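Local coordinates for protein phosphoribosylaminoimidazole-succinocarboxamide synthase (Saccharomyces cerevisiae, PDB 2CNQ) that catalyses the ATP-dependent joining of aspartate to the ribotide CAIR, forming SAICAR in de novo purine biosynthesis, at residues 23-28 with 109-114; 31-36 with 73-78. All coordinates share one frame; numbering follows the deposited sequence. Where two conformers were deposited one is given.

Interactions 1 and 2 lie side by side, their centres about 8 Å apart, and both touch the same ADP. Both segments of interaction 2 fall between the two segments of interaction 1 in the sequence. Strands 21-25, 30-35 and 106-110 are consecutive members of one antiparallel sheet, with 30-35 in the middle. Strands 73-74 and 113-122 belong to the second, mixed sheet. Segment 109-114 crosses from the first sheet to the second, and 73-78 runs out of the second. The two contacts are also joined directly: His-110 N probably bonds to His-75 O at 2.8 Å. Together they line much of the adenine site where the two sheets meet.

Interaction 1: residues 23-28 with 109-114; sequences IYEVDA and VHKHKL. With ADP (adenosine-5'-diphosphate), chain B.
Lys-111 NZ donates a hydrogen bond to Ala-28 O at 2.8 Å. The amine sits well above the carbonyl plane, about 53° out of it, so it does not use a lone pair. Glu-25 OE1 adds a long salt bridge to the same NZ at 3.8 Å. Both side chains were deposited in two conformers, so the long pairing is doubtful as a constant feature. The lysine starts extended, with CG anti to the backbone N (chi1 -173°), and bends at chi3, which brings its amine over the turn after strand 21-25. The Asp-27 carboxylate does not reach the amine; its OD2 bonds to Thr-30 OG1 and Gly-29 N. A classic beta bulge lies here, with Val-26 and Asp-27 set against the single residue Thr-30.

The backbone around Lys-111 reads the adenine. ADP N6 donates to His-110 O at 3.0 Å, and His-112 N donates to ADP N1 at 3.2 Å in a nearly straight bond of 169°. Leu-114 lies over one face of the base. Its CD2 stands 4.1 Å from ADP C4, and its CD1 reaches ADP O2' at 3.5 Å. With an alanine here, that face of the adenine and the ribose O2' would probably lose this cover. Ile-23 CD1 comes from the opposite side of the base plane, next to ADP O4'. The linker between strands 106-110 and 113-122 thus binds the Watson-Crick edge of adenine through its backbone, as the hinge of protein kinases does.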
loop_
_atom_site.group_PDB
_atom_site.type_symbol
_atom_site.label_atom_id
_atom_site.label_comp_id
_atom_site.label_asym_id
_atom_site.label_seq_id
_atom_site.Cartn_x
_atom_site.Cartn_y
_atom_site.Cartn_z
ATOM N N ILE A 23 -15.175 -3.080 -1.482
ATOM C CA ILE A 23 -15.452 -2.502 -0.191
ATOM C C ILE A 23 -16.929 -2.487 -0.011
ATOM O O ILE A 23 -17.625 -1.894 -0.821
ATOM C CB ILE A 23 -14.867 -1.145 -0.102
ATOM C CG1 ILE A 23 -13.372 -1.209 -0.415
ATOM C CG2 ILE A 23 -15.110 -0.557 1.287
ATOM C CD1 ILE A 23 -12.754 0.075 -0.501
ATOM N N TYR A 24 -17.397 -3.134 1.020
ATOM C CA TYR A 24 -18.807 -3.225 1.291
ATOM C C TYR A 24 -19.118 -2.536 2.583
ATOM O O TYR A 24 -18.288 -2.448 3.478
ATOM C CB TYR A 24 -19.224 -4.674 1.410
ATOM C CG TYR A 24 -19.074 -5.414 0.133
ATOM C CD1 TYR A 24 -20.124 -5.513 -0.747
ATOM C CD2 TYR A 24 -17.872 -5.987 -0.211
ATOM C CE1 TYR A 24 -19.996 -6.186 -1.912
ATOM C CE2 TYR A 24 -17.733 -6.656 -1.383
ATOM C CZ TYR A 24 -18.787 -6.731 -2.235
ATOM O OH TYR A 24 -18.705 -7.392 -3.417
ATOM N N GLU A 25 -20.358 -2.129 2.718
ATOM C CA GLU A 25 -20.814 -1.511 3.930
ATOM C C GLU A 25 -21.377 -2.534 4.834
ATOM O O GLU A 25 -22.375 -3.175 4.519
ATOM C CB GLU A 25 -21.874 -0.498 3.604
ATOM C CG GLU A 25 -22.576 0.016 4.815
ATOM C CD GLU A 25 -23.546 1.071 4.438
ATOM O OE1 GLU A 25 -23.154 2.088 3.809
ATOM O OE2 GLU A 25 -24.722 0.856 4.692
ATOM N N VAL A 26 -20.762 -2.690 5.973
ATOM C CA VAL A 26 -21.278 -3.569 6.988
ATOM C C VAL A 26 -22.348 -2.865 7.749
ATOM O O VAL A 26 -23.378 -3.437 8.058
ATOM C CB VAL A 26 -20.157 -4.066 7.861
ATOM C CG1 VAL A 26 -20.680 -4.875 9.011
ATOM C CG2 VAL A 26 -19.232 -4.906 7.031
ATOM N N ASP A 27 -22.086 -1.634 8.120
ATOM C CA ASP A 27 -23.067 -0.844 8.751
ATOM C C ASP A 27 -22.630 0.552 8.585
ATOM O O ASP A 27 -21.683 0.864 7.853
ATOM C CB ASP A 27 -23.265 -1.246 10.216
ATOM C CG ASP A 27 -22.037 -1.086 11.047
ATOM O OD1 ASP A 27 -21.875 -1.886 11.943
ATOM O OD2 ASP A 27 -21.214 -0.182 10.811
ATOM N N ALA A 28 -23.338 1.436 9.235
ATOM C CA ALA A 28 -23.086 2.811 9.030
ATOM C C ALA A 28 -21.653 3.207 9.264
ATOM O O ALA A 28 -21.188 4.152 8.682
ATOM C CB ALA A 28 -24.007 3.627 9.905
ATOM N N VAL A 109 -13.188 -2.806 8.942
ATOM C CA VAL A 109 -12.544 -1.568 9.258
ATOM C C VAL A 109 -13.571 -0.536 9.528
ATOM O O VAL A 109 -14.680 -0.554 9.047
ATOM C CB VAL A 109 -11.602 -1.107 8.140
ATOM C CG1 VAL A 109 -10.578 -2.189 7.846
ATOM C CG2 VAL A 109 -12.320 -0.728 6.914
ATOM N N HIS A 110 -13.167 0.414 10.318
ATOM C CA HIS A 110 -13.953 1.557 10.550
ATOM C C HIS A 110 -13.854 2.475 9.365
ATOM O O HIS A 110 -12.787 2.756 8.875
ATOM C CB HIS A 110 -13.378 2.288 11.747
ATOM C CG HIS A 110 -13.531 1.550 13.027
ATOM N ND1 HIS A 110 -14.735 1.474 13.686
ATOM C CD2 HIS A 110 -12.639 0.866 13.781
ATOM C CE1 HIS A 110 -14.579 0.760 14.786
ATOM N NE2 HIS A 110 -13.312 0.399 14.882
ATOM N N LYS A 111 -14.980 2.961 8.923
ATOM C CA LYS A 111 -15.014 3.977 7.912
ATOM C C LYS A 111 -14.408 5.199 8.517
ATOM O O LYS A 111 -14.826 5.636 9.558
ATOM C CB LYS A 111 -16.467 4.084 7.461
ATOM C CG LYS A 111 -16.688 4.968 6.284
ATOM C CD LYS A 111 -18.185 5.159 5.947
ATOM C CE LYS A 111 -19.138 3.899 6.066
ATOM N NZ LYS A 111 -20.702 4.102 5.898
ATOM N N HIS A 112 -13.442 5.784 7.868
ATOM C CA HIS A 112 -12.860 6.995 8.368
ATOM C C HIS A 112 -12.900 8.027 7.328
ATOM O O HIS A 112 -12.827 7.750 6.149
ATOM C CB HIS A 112 -11.424 6.781 8.799
ATOM C CG HIS A 112 -11.328 6.245 10.171
ATOM N ND1 HIS A 112 -11.638 7.015 11.261
ATOM C CD2 HIS A 112 -11.003 5.025 10.643
ATOM C CE1 HIS A 112 -11.501 6.295 12.351
ATOM N NE2 HIS A 112 -11.127 5.083 12.004
ATOM N N LYS A 113 -12.924 9.252 7.806
ATOM C CA LYS A 113 -12.648 10.370 6.956
ATOM C C LYS A 113 -11.218 10.310 6.576
ATOM O O LYS A 113 -10.341 10.252 7.421
ATOM C CB LYS A 113 -12.938 11.635 7.696
ATOM C CG LYS A 113 -12.773 12.831 6.822
ATOM C CD LYS A 113 -13.133 14.107 7.497
ATOM C CE LYS A 113 -14.598 14.187 7.823
ATOM N NZ LYS A 113 -14.987 15.577 8.153
ATOM N N LEU A 114 -10.979 10.291 5.298
ATOM C CA LEU A 114 -9.651 10.141 4.809
ATOM C C LEU A 114 -9.023 11.475 4.615
ATOM O O LEU A 114 -9.670 12.425 4.289
ATOM C CB LEU A 114 -9.625 9.391 3.485
ATOM C CG LEU A 114 -10.266 8.036 3.563
ATOM C CD1 LEU A 114 -10.228 7.405 2.201
ATOM C CD2 LEU A 114 -9.636 7.242 4.692
HETATM P PB ADP B . -7.440 2.373 -5.038
HETATM O O1B ADP B . -6.074 2.232 -4.550
HETATM O O2B ADP B . -7.919 3.761 -4.978
HETATM O O3B ADP B . -7.755 1.847 -6.352
HETATM P PA ADP B . -8.140 0.209 -3.314
HETATM O O1A ADP B . -6.844 0.196 -2.634
HETATM O O2A ADP B . -8.470 -0.862 -4.240
HETATM O O3A ADP B . -8.375 1.595 -4.018
HETATM O "O5'" ADP B . -9.310 0.255 -2.269
HETATM C "C5'" ADP B . -9.258 0.893 -1.013
HETATM C "C4'" ADP B . -10.104 2.130 -1.051
HETATM O "O4'" ADP B . -10.615 2.300 0.269
HETATM C "C3'" ADP B . -9.338 3.382 -1.349
HETATM O "O3'" ADP B . -10.197 4.356 -1.889
HETATM C "C2'" ADP B . -8.931 3.843 0.025
HETATM O "O2'" ADP B . -8.588 5.191 0.087
HETATM C "C1'" ADP B . -10.166 3.537 0.784
HETATM N N9 ADP B . -10.022 3.371 2.200
HETATM C C8 ADP B . -9.008 2.783 2.837
HETATM N N7 ADP B . -9.205 2.689 4.125
HETATM C C5 ADP B . -10.407 3.253 4.326
HETATM C C6 ADP B . -11.226 3.455 5.461
HETATM N N6 ADP B . -10.850 3.046 6.656
HETATM N N1 ADP B . -12.363 4.128 5.327
HETATM C C2 ADP B . -12.755 4.500 4.112
HETATM N N3 ADP B . -12.116 4.297 2.970
HETATM C C4 ADP B . -10.942 3.682 3.096
#

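Interaction 2: residues 31-36 with 73-78; sequences LLFVAT and RNHLVD. With ADP (adenosine-5'-diphosphate), chain B.
The edge of the His-75 ring points at the face of Phe-33. The planes stand at 79° and the centroids are 5.5 Å apart, a T-shaped pair. His-75 CE1 makes the approach, 4.2 Å from Phe-33 CE1 and displaced toward the rim of the phenyl ring. The imidazole gets there because its CG lies between the backbone N and the carbonyl carbon (chi1 65°). The same ring turns its ND1 edge to the base, and ND1 accepts a hydrogen bond from ADP N6 at 2.9 Å. CE1 meets the phenyl face and also lies near ADP N7, and the bond to the base would help fix the ring's rotation. Just beside it is an Asx turn: Asn-74 OD1 accepts from Leu-76 N at 2.8 Å and shapes the loop that follows strand 73-74. Phe-65 also meets the His-75 ring, with planes at about 50°. Phe-33, on strand 30-35, packs against the nucleotide where base joins sugar. Its CE2 is 3.4 Å from ADP O4', which lies in plane at the ring edge, and its CZ is 3.5 Å from ADP C8. On the same side of the base, Leu-31 CD1 touches ADP C2 at 3.7 Å.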
loop_
_atom_site.group_PDB
_atom_site.type_symbol
_atom_site.label_atom_id
_atom_site.label_comp_id
_atom_site.label_asym_id
_atom_site.label_seq_id
_atom_site.Cartn_x
_atom_site.Cartn_y
_atom_site.Cartn_z
ATOM N N LEU A 31 -16.803 -1.008 7.331
ATOM C CA LEU A 31 -16.630 -1.516 6.002
ATOM C C LEU A 31 -16.032 -2.882 6.075
ATOM O O LEU A 31 -15.228 -3.194 6.920
ATOM C CB LEU A 31 -15.692 -0.641 5.222
ATOM C CG LEU A 31 -16.114 0.788 5.095
ATOM C CD1 LEU A 31 -14.955 1.563 4.513
ATOM C CD2 LEU A 31 -17.342 0.931 4.262
ATOM N N LEU A 32 -16.413 -3.686 5.103
ATOM C CA LEU A 32 -15.776 -4.941 4.785
ATOM C C LEU A 32 -14.834 -4.624 3.646
ATOM O O LEU A 32 -15.242 -4.259 2.567
ATOM C CB LEU A 32 -16.820 -5.952 4.394
ATOM C CG LEU A 32 -16.311 -7.244 3.859
ATOM C CD1 LEU A 32 -15.484 -7.920 4.888
ATOM C CD2 LEU A 32 -17.451 -8.101 3.385
ATOM N N PHE A 33 -13.551 -4.724 3.934
ATOM C CA PHE A 33 -12.512 -4.194 3.093
ATOM C C PHE A 33 -11.780 -5.390 2.507
ATOM O O PHE A 33 -10.957 -5.982 3.176
ATOM C CB PHE A 33 -11.636 -3.376 4.042
ATOM C CG PHE A 33 -10.654 -2.478 3.389
ATOM C CD1 PHE A 33 -9.305 -2.738 3.456
ATOM C CD2 PHE A 33 -11.058 -1.342 2.801
ATOM C CE1 PHE A 33 -8.402 -1.842 2.938
ATOM C CE2 PHE A 33 -10.160 -0.433 2.289
ATOM C CZ PHE A 33 -8.833 -0.709 2.358
ATOM N N VAL A 34 -12.156 -5.751 1.310
ATOM C CA VAL A 34 -11.741 -7.004 0.744
ATOM C C VAL A 34 -10.677 -6.746 -0.274
ATOM O O VAL A 34 -10.925 -6.093 -1.259
ATOM C CB VAL A 34 -12.898 -7.753 0.088
ATOM C CG1 VAL A 34 -12.413 -9.130 -0.271
ATOM C CG2 VAL A 34 -14.096 -7.809 0.997
ATOM N N ALA A 35 -9.495 -7.273 -0.055
ATOM C CA ALA A 35 -8.453 -7.190 -1.041
ATOM C C ALA A 35 -8.608 -8.349 -1.966
ATOM O O ALA A 35 -8.425 -9.481 -1.582
ATOM C CB ALA A 35 -7.104 -7.184 -0.404
ATOM N N THR A 36 -8.978 -8.062 -3.188
ATOM C CA THR A 36 -9.046 -9.057 -4.203
ATOM C C THR A 36 -7.640 -9.357 -4.661
ATOM O O THR A 36 -6.683 -8.857 -4.112
ATOM C CB THR A 36 -9.924 -8.633 -5.357
ATOM O OG1 THR A 36 -9.229 -7.685 -6.151
ATOM C CG2 THR A 36 -11.259 -8.141 -4.891
ATOM N N ARG A 73 -3.042 4.910 15.709
ATOM C CA ARG A 73 -4.328 4.286 15.615
ATOM C C ARG A 73 -4.553 3.816 14.218
ATOM O O ARG A 73 -4.092 4.443 13.299
ATOM C CB ARG A 73 -5.438 5.266 15.941
ATOM C CG ARG A 73 -5.618 5.532 17.412
ATOM C CD ARG A 73 -6.844 6.376 17.654
ATOM N NE ARG A 73 -8.031 5.733 17.106
ATOM C CZ ARG A 73 -9.186 6.351 16.897
ATOM N NH1 ARG A 73 -9.329 7.627 17.222
ATOM N NH2 ARG A 73 -10.205 5.691 16.372
ATOM N N ASN A 74 -5.309 2.756 14.063
ATOM C CA ASN A 74 -5.604 2.272 12.743
ATOM C C ASN A 74 -7.065 2.002 12.576
ATOM O O ASN A 74 -7.834 2.053 13.505
ATOM C CB ASN A 74 -4.745 1.075 12.416
ATOM C CG ASN A 74 -5.070 -0.088 13.271
ATOM O OD1 ASN A 74 -6.217 -0.519 13.317
ATOM N ND2 ASN A 74 -4.096 -0.597 13.972
ATOM N N HIS A 75 -7.443 1.699 11.358
ATOM C CA HIS A 75 -8.833 1.521 11.026
ATOM C C HIS A 75 -9.394 0.176 11.342
ATOM O O HIS A 75 -10.563 -0.043 11.118
ATOM C CB HIS A 75 -9.110 1.838 9.574
ATOM C CG HIS A 75 -8.487 0.960 8.583
ATOM N ND1 HIS A 75 -8.936 1.015 7.295
ATOM C CD2 HIS A 75 -7.520 0.036 8.635
ATOM C CE1 HIS A 75 -8.247 0.159 6.592
ATOM N NE2 HIS A 75 -7.376 -0.442 7.377
ATOM N N LEU A 76 -8.604 -0.746 11.839
ATOM C CA LEU A 76 -9.150 -2.061 12.046
ATOM C C LEU A 76 -10.197 -2.022 13.128
ATOM O O LEU A 76 -10.010 -1.399 14.152
ATOM C CB LEU A 76 -8.078 -3.002 12.491
ATOM C CG LEU A 76 -6.956 -3.198 11.515
ATOM C CD1 LEU A 76 -5.930 -4.114 12.127
ATOM C CD2 LEU A 76 -7.455 -3.723 10.188
ATOM N N VAL A 77 -11.280 -2.740 12.933
ATOM C CA VAL A 77 -12.200 -3.017 13.986
ATOM C C VAL A 77 -11.565 -4.083 14.859
ATOM O O VAL A 77 -11.069 -5.075 14.405
ATOM C CB VAL A 77 -13.523 -3.475 13.429
ATOM C CG1 VAL A 77 -14.457 -3.924 14.522
ATOM C CG2 VAL A 77 -14.150 -2.369 12.623
ATOM N N ASP A 78 -11.710 -3.912 16.144
ATOM C CA ASP A 78 -11.371 -4.977 17.048
ATOM C C ASP A 78 -12.235 -6.199 16.780
ATOM O O ASP A 78 -13.455 -6.132 16.652
ATOM C CB ASP A 78 -11.603 -4.524 18.472
ATOM C CG ASP A 78 -10.640 -3.460 18.904
ATOM O OD1 ASP A 78 -9.673 -3.161 18.168
ATOM O OD2 ASP A 78 -10.846 -2.917 20.005
HETATM P PB ADP B . -7.440 2.373 -5.038
HETATM O O1B ADP B . -6.074 2.232 -4.550
HETATM O O2B ADP B . -7.919 3.761 -4.978
HETATM O O3B ADP B . -7.755 1.847 -6.352
HETATM P PA ADP B . -8.140 0.209 -3.314
HETATM O O1A ADP B . -6.844 0.196 -2.634
HETATM O O2A ADP B . -8.470 -0.862 -4.240
HETATM O O3A ADP B . -8.375 1.595 -4.018
HETATM O "O5'" ADP B . -9.310 0.255 -2.269
HETATM C "C5'" ADP B . -9.258 0.893 -1.013
HETATM C "C4'" ADP B . -10.104 2.130 -1.051
HETATM O "O4'" ADP B . -10.615 2.300 0.269
HETATM C "C3'" ADP B . -9.338 3.382 -1.349
HETATM O "O3'" ADP B . -10.197 4.356 -1.889
HETATM C "C2'" ADP B . -8.931 3.843 0.025
HETATM O "O2'" ADP B . -8.588 5.191 0.087
HETATM C "C1'" ADP B . -10.166 3.537 0.784
HETATM N N9 ADP B . -10.022 3.371 2.200
HETATM C C8 ADP B . -9.008 2.783 2.837
HETATM N N7 ADP B . -9.205 2.689 4.125
HETATM C C5 ADP B . -10.407 3.253 4.326
HETATM C C6 ADP B . -11.226 3.455 5.461
HETATM N N6 ADP B . -10.850 3.046 6.656
HETATM N N1 ADP B . -12.363 4.128 5.327
HETATM C C2 ADP B . -12.755 4.500 4.112
HETATM N N3 ADP B . -12.116 4.297 2.970
HETATM C C4 ADP B . -10.942 3.682 3.096
#